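Local coordinates for uncharacterized protein (Sinorhizobium meliloti, PDB 3U5R) that is of unknown function but belongs to the AhpC/TSA family of thioredoxin-like proteins, and so may act as an antioxidant oxidoreductase, at residues F56-N69 with Q91-A103. Sequence-based numbering, arbitrary orientation.
Sequences FKDSPALLVAFISN and QGLAVVAINSNDA
Val64 and Val96 lie side by side on neighbouring parallel strands, 61-66 and 93-99, in the middle of the mixed sheet of a thioredoxin-like fold; helix 78-88 lies in the connection between them, making a beta-alpha-beta crossover. Val96 CG1 sits between its own backbone N and carbonyl carbon (chi1 47°), which brings it 3.6 Å from Val64 CG2. The other branch, Val64 CG1, meets Ile98 CD1 at 3.7 Å, their side chains slanting across each other. Ile98 also runs alongside Phe66, with Ile98 CG2 4.0 Å from Phe66 CE1, while Ser100 OG comes in at the ring edge, in plane, 3.6 Å from Phe66 CD1; that hydroxyl is hydrogen-bonded to Asp130 OD2. Helix 134-139 packs over this face through Tyr139, Val135 and Ala136. At the opposite face, Leu93 CD1 touches Ala61 CB and Ile67 CD1 rests on Ala97 CB. At the C-terminal end of strand 93-99, the side chains of Asn99 and Asn69 cross at about a right angle, with their amide planes 55° apart. Asn99 ND2 is hydrogen-bonded to Glu109 OE1, and Asn99 OD1 takes the backbone N of Asn101 at 3.1 Å, an Asx turn. A leucine in place of Asn99 would probably leave Glu109 short of a donor and the turn without its acceptor. Seven backbone hydrogen bonds join 61-67 to 92-98; among them, Val96 N reaches Leu63 O at 2.7 Å, with a C=O...N angle of 174°.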
loop_
_atom_site.group_PDB
_atom_site.type_symbol
_atom_site.label_atom_id
_atom_site.label_comp_id
_atom_site.label_asym_id
_atom_site.label_seq_id
_atom_site.Cartn_x
_atom_site.Cartn_y
_atom_site.Cartn_z
ATOM N N PHE A 56 -10.059 -9.687 5.443
ATOM C CA PHE A 56 -10.611 -8.711 4.473
ATOM C C PHE A 56 -11.522 -9.361 3.489
ATOM O O PHE A 56 -11.880 -8.746 2.484
ATOM C CB PHE A 56 -9.436 -8.006 3.781
ATOM C CG PHE A 56 -8.488 -7.373 4.776
ATOM C CD1 PHE A 56 -8.844 -6.164 5.428
ATOM C CD2 PHE A 56 -7.312 -7.983 5.105
ATOM C CE1 PHE A 56 -8.012 -5.602 6.401
ATOM C CE2 PHE A 56 -6.454 -7.440 6.109
ATOM C CZ PHE A 56 -6.842 -6.234 6.752
ATOM N N LYS A 57 -11.938 -10.598 3.781
ATOM C CA LYS A 57 -12.557 -11.451 2.739
ATOM C C LYS A 57 -13.869 -10.874 2.167
ATOM O O LYS A 57 -14.221 -11.070 0.998
ATOM C CB LYS A 57 -12.766 -12.865 3.318
ATOM C CG LYS A 57 -13.331 -13.933 2.339
ATOM C CD LYS A 57 -13.717 -15.292 3.058
ATOM C CE LYS A 57 -14.879 -15.120 4.124
ATOM N NZ LYS A 57 -14.417 -14.922 5.560
ATOM N N ASP A 58 -14.606 -10.156 2.981
ATOM C CA ASP A 58 -15.870 -9.634 2.522
ATOM C C ASP A 58 -15.767 -8.369 1.657
ATOM O O ASP A 58 -16.771 -7.967 1.117
ATOM C CB ASP A 58 -16.776 -9.370 3.718
ATOM C CG ASP A 58 -17.186 -10.683 4.441
ATOM O OD1 ASP A 58 -17.242 -11.789 3.803
ATOM O OD2 ASP A 58 -17.416 -10.602 5.674
ATOM N N SER A 59 -14.582 -7.745 1.527
ATOM C CA SER A 59 -14.442 -6.566 0.693
ATOM C C SER A 59 -14.121 -6.988 -0.734
ATOM O O SER A 59 -13.119 -7.662 -0.954
ATOM C CB SER A 59 -13.338 -5.638 1.203
ATOM O OG SER A 59 -13.611 -5.241 2.538
ATOM N N PRO A 60 -14.959 -6.597 -1.725
ATOM C CA PRO A 60 -14.668 -6.998 -3.129
ATOM C C PRO A 60 -13.360 -6.421 -3.647
ATOM O O PRO A 60 -12.676 -7.077 -4.471
ATOM C CB PRO A 60 -15.887 -6.467 -3.929
ATOM C CG PRO A 60 -16.490 -5.322 -2.958
ATOM C CD PRO A 60 -16.249 -5.897 -1.581
ATOM N N ALA A 61 -12.932 -5.231 -3.175
ATOM C CA ALA A 61 -11.597 -4.763 -3.576
ATOM C C ALA A 61 -10.640 -4.716 -2.407
ATOM O O ALA A 61 -11.031 -4.282 -1.287
ATOM C CB ALA A 61 -11.654 -3.332 -4.279
ATOM N N LEU A 62 -9.360 -5.058 -2.654
ATOM C CA LEU A 62 -8.373 -5.045 -1.587
ATOM C C LEU A 62 -7.106 -4.376 -2.088
ATOM O O LEU A 62 -6.510 -4.805 -3.124
ATOM C CB LEU A 62 -8.067 -6.468 -1.048
ATOM C CG LEU A 62 -6.772 -6.546 -0.208
ATOM C CD1 LEU A 62 -7.068 -5.966 1.206
ATOM C CD2 LEU A 62 -6.262 -7.998 -0.046
ATOM N N LEU A 63 -6.708 -3.292 -1.400
ATOM C CA LEU A 63 -5.466 -2.624 -1.701
ATOM C C LEU A 63 -4.393 -3.022 -0.662
ATOM O O LEU A 63 -4.619 -2.851 0.556
ATOM C CB LEU A 63 -5.655 -1.105 -1.723
ATOM C CG LEU A 63 -4.395 -0.269 -1.961
ATOM C CD1 LEU A 63 -3.811 -0.560 -3.335
ATOM C CD2 LEU A 63 -4.695 1.213 -1.804
ATOM N N VAL A 64 -3.221 -3.492 -1.123
ATOM C CA VAL A 64 -2.123 -3.784 -0.240
ATOM C C VAL A 64 -1.071 -2.748 -0.597
ATOM O O VAL A 64 -0.660 -2.655 -1.775
ATOM C CB VAL A 64 -1.559 -5.188 -0.441
ATOM C CG1 VAL A 64 -0.344 -5.424 0.541
ATOM C CG2 VAL A 64 -2.655 -6.243 -0.209
ATOM N N ALA A 65 -0.622 -1.953 0.397
ATOM C CA ALA A 65 0.239 -0.809 0.109
ATOM C C ALA A 65 1.453 -0.871 0.931
ATOM O O ALA A 65 1.352 -0.898 2.186
ATOM C CB ALA A 65 -0.574 0.556 0.429
ATOM N N PHE A 66 2.622 -0.954 0.309
ATOM C CA PHE A 66 3.864 -0.943 1.089
ATOM C C PHE A 66 4.325 0.502 1.241
ATOM O O PHE A 66 4.630 1.168 0.262
ATOM C CB PHE A 66 4.955 -1.801 0.413
ATOM C CG PHE A 66 4.598 -3.248 0.396
ATOM C CD1 PHE A 66 5.087 -4.110 1.366
ATOM C CD2 PHE A 66 3.687 -3.719 -0.526
ATOM C CE1 PHE A 66 4.708 -5.443 1.390
ATOM C CE2 PHE A 66 3.285 -5.079 -0.513
ATOM C CZ PHE A 66 3.817 -5.930 0.427
ATOM N N ILE A 67 4.345 0.996 2.471
ATOM C CA ILE A 67 4.699 2.380 2.691
ATOM C C ILE A 67 5.804 2.494 3.769
ATOM O O ILE A 67 6.400 1.500 4.159
ATOM C CB ILE A 67 3.437 3.223 3.046
ATOM C CG1 ILE A 67 2.745 2.703 4.310
ATOM C CG2 ILE A 67 2.457 3.195 1.936
ATOM C CD1 ILE A 67 1.659 3.681 4.741
ATOM N N SER A 68 6.025 3.702 4.271
ATOM C CA SER A 68 7.128 4.004 5.136
ATOM C C SER A 68 6.661 5.244 5.981
ATOM O O SER A 68 5.709 5.948 5.589
ATOM C CB SER A 68 8.366 4.368 4.281
ATOM O OG SER A 68 9.235 5.272 4.971
ATOM N N ASN A 69 7.273 5.441 7.141
ATOM C CA ASN A 69 6.993 6.605 7.969
ATOM C C ASN A 69 7.778 7.873 7.573
ATOM O O ASN A 69 7.378 8.974 7.983
ATOM C CB ASN A 69 7.300 6.291 9.459
ATOM C CG ASN A 69 6.389 5.184 9.999
ATOM O OD1 ASN A 69 5.220 5.041 9.535
ATOM N ND2 ASN A 69 6.917 4.364 10.894
ATOM N N GLN A 91 -17.690 1.293 0.908
ATOM C CA GLN A 91 -18.060 1.120 -0.514
ATOM C C GLN A 91 -17.545 -0.235 -1.054
ATOM O O GLN A 91 -17.890 -0.626 -2.139
ATOM C CB GLN A 91 -17.515 2.214 -1.396
ATOM C CG GLN A 91 -18.097 3.548 -0.961
ATOM C CD GLN A 91 -18.206 4.456 -2.109
ATOM O OE1 GLN A 91 -19.194 4.408 -2.856
ATOM N NE2 GLN A 91 -17.172 5.275 -2.308
ATOM N N GLY A 92 -16.705 -0.902 -0.273
ATOM C CA GLY A 92 -16.288 -2.245 -0.597
ATOM C C GLY A 92 -14.781 -2.344 -0.806
ATOM O O GLY A 92 -14.303 -3.414 -1.103
ATOM N N LEU A 93 -14.028 -1.264 -0.538
ATOM C CA LEU A 93 -12.568 -1.347 -0.560
ATOM C C LEU A 93 -11.986 -1.605 0.849
ATOM O O LEU A 93 -12.338 -0.878 1.791
ATOM C CB LEU A 93 -12.007 -0.038 -1.085
ATOM C CG LEU A 93 -10.508 0.013 -0.994
ATOM C CD1 LEU A 93 -9.952 -0.853 -2.143
ATOM C CD2 LEU A 93 -10.073 1.434 -1.129
ATOM N N ALA A 94 -11.150 -2.634 0.988
ATOM C CA ALA A 94 -10.300 -2.816 2.140
ATOM C C ALA A 94 -8.907 -2.308 1.797
ATOM O O ALA A 94 -8.402 -2.582 0.708
ATOM C CB ALA A 94 -10.228 -4.298 2.534
ATOM N N VAL A 95 -8.278 -1.578 2.710
ATOM C CA VAL A 95 -6.888 -1.138 2.525
ATOM C C VAL A 95 -6.054 -1.722 3.596
ATOM O O VAL A 95 -6.409 -1.689 4.795
ATOM C CB VAL A 95 -6.727 0.423 2.555
ATOM C CG1 VAL A 95 -5.248 0.848 2.512
ATOM C CG2 VAL A 95 -7.517 1.094 1.380
ATOM N N VAL A 96 -4.906 -2.302 3.216
ATOM C CA VAL A 96 -3.947 -2.743 4.245
ATOM C C VAL A 96 -2.648 -2.137 3.903
ATOM O O VAL A 96 -2.159 -2.394 2.777
ATOM C CB VAL A 96 -3.819 -4.276 4.318
ATOM C CG1 VAL A 96 -3.645 -4.863 2.926
ATOM C CG2 VAL A 96 -2.658 -4.671 5.220
ATOM N N ALA A 97 -2.034 -1.419 4.855
ATOM C CA ALA A 97 -0.703 -0.892 4.655
ATOM C C ALA A 97 0.349 -1.654 5.408
ATOM O O ALA A 97 0.087 -2.095 6.507
ATOM C CB ALA A 97 -0.651 0.618 5.081
ATOM N N ILE A 98 1.565 -1.748 4.870
ATOM C CA ILE A 98 2.599 -2.598 5.454
ATOM C C ILE A 98 3.933 -1.817 5.433
ATOM O O ILE A 98 4.297 -1.233 4.422
ATOM C CB ILE A 98 2.782 -3.929 4.655
ATOM C CG1 ILE A 98 1.495 -4.770 4.742
ATOM C CG2 ILE A 98 3.996 -4.743 5.225
ATOM C CD1 ILE A 98 1.465 -5.955 3.712
ATOM N N ASN A 99 4.621 -1.790 6.546
ATOM C CA ASN A 99 5.917 -1.144 6.594
ATOM C C ASN A 99 6.909 -2.295 6.704
ATOM O O ASN A 99 6.967 -2.959 7.776
ATOM C CB ASN A 99 5.987 -0.249 7.838
ATOM C CG ASN A 99 7.250 0.515 7.910
ATOM O OD1 ASN A 99 8.358 -0.040 7.702
ATOM N ND2 ASN A 99 7.123 1.825 8.154
ATOM N N SER A 100 7.659 -2.568 5.643
ATOM C CA SER A 100 8.641 -3.667 5.675
ATOM C C SER A 100 10.059 -3.193 5.875
ATOM O O SER A 100 10.974 -4.004 5.779
ATOM C CB SER A 100 8.659 -4.472 4.374
ATOM O OG SER A 100 7.357 -4.842 4.092
ATOM N N ASN A 101 10.237 -1.906 6.173
ATOM C CA ASN A 101 11.572 -1.366 6.244
ATOM C C ASN A 101 12.335 -1.810 7.536
ATOM O O ASN A 101 11.763 -1.890 8.637
ATOM C CB ASN A 101 11.528 0.158 6.146
ATOM C CG ASN A 101 11.348 0.669 4.716
ATOM O OD1 ASN A 101 11.225 1.867 4.508
ATOM N ND2 ASN A 101 11.336 -0.207 3.742
ATOM N N ASP A 102 13.633 -2.047 7.381
ATOM C CA ASP A 102 14.452 -2.541 8.492
ATOM C C ASP A 102 14.589 -1.468 9.589
ATOM O O ASP A 102 15.192 -0.389 9.380
ATOM C CB ASP A 102 15.795 -2.943 7.920
ATOM C CG ASP A 102 16.867 -3.214 8.991
ATOM O OD1 ASP A 102 16.635 -3.092 10.220
ATOM O OD2 ASP A 102 17.998 -3.546 8.538
ATOM N N ALA A 103 13.996 -1.738 10.755
ATOM C CA ALA A 103 13.828 -0.664 11.704
ATOM C C ALA A 103 15.051 -0.543 12.642
ATOM O O ALA A 103 15.130 0.419 13.415
ATOM C CB ALA A 103 12.560 -0.838 12.484
HETATM O O HOH W 1 7.564 -0.838 3.511
#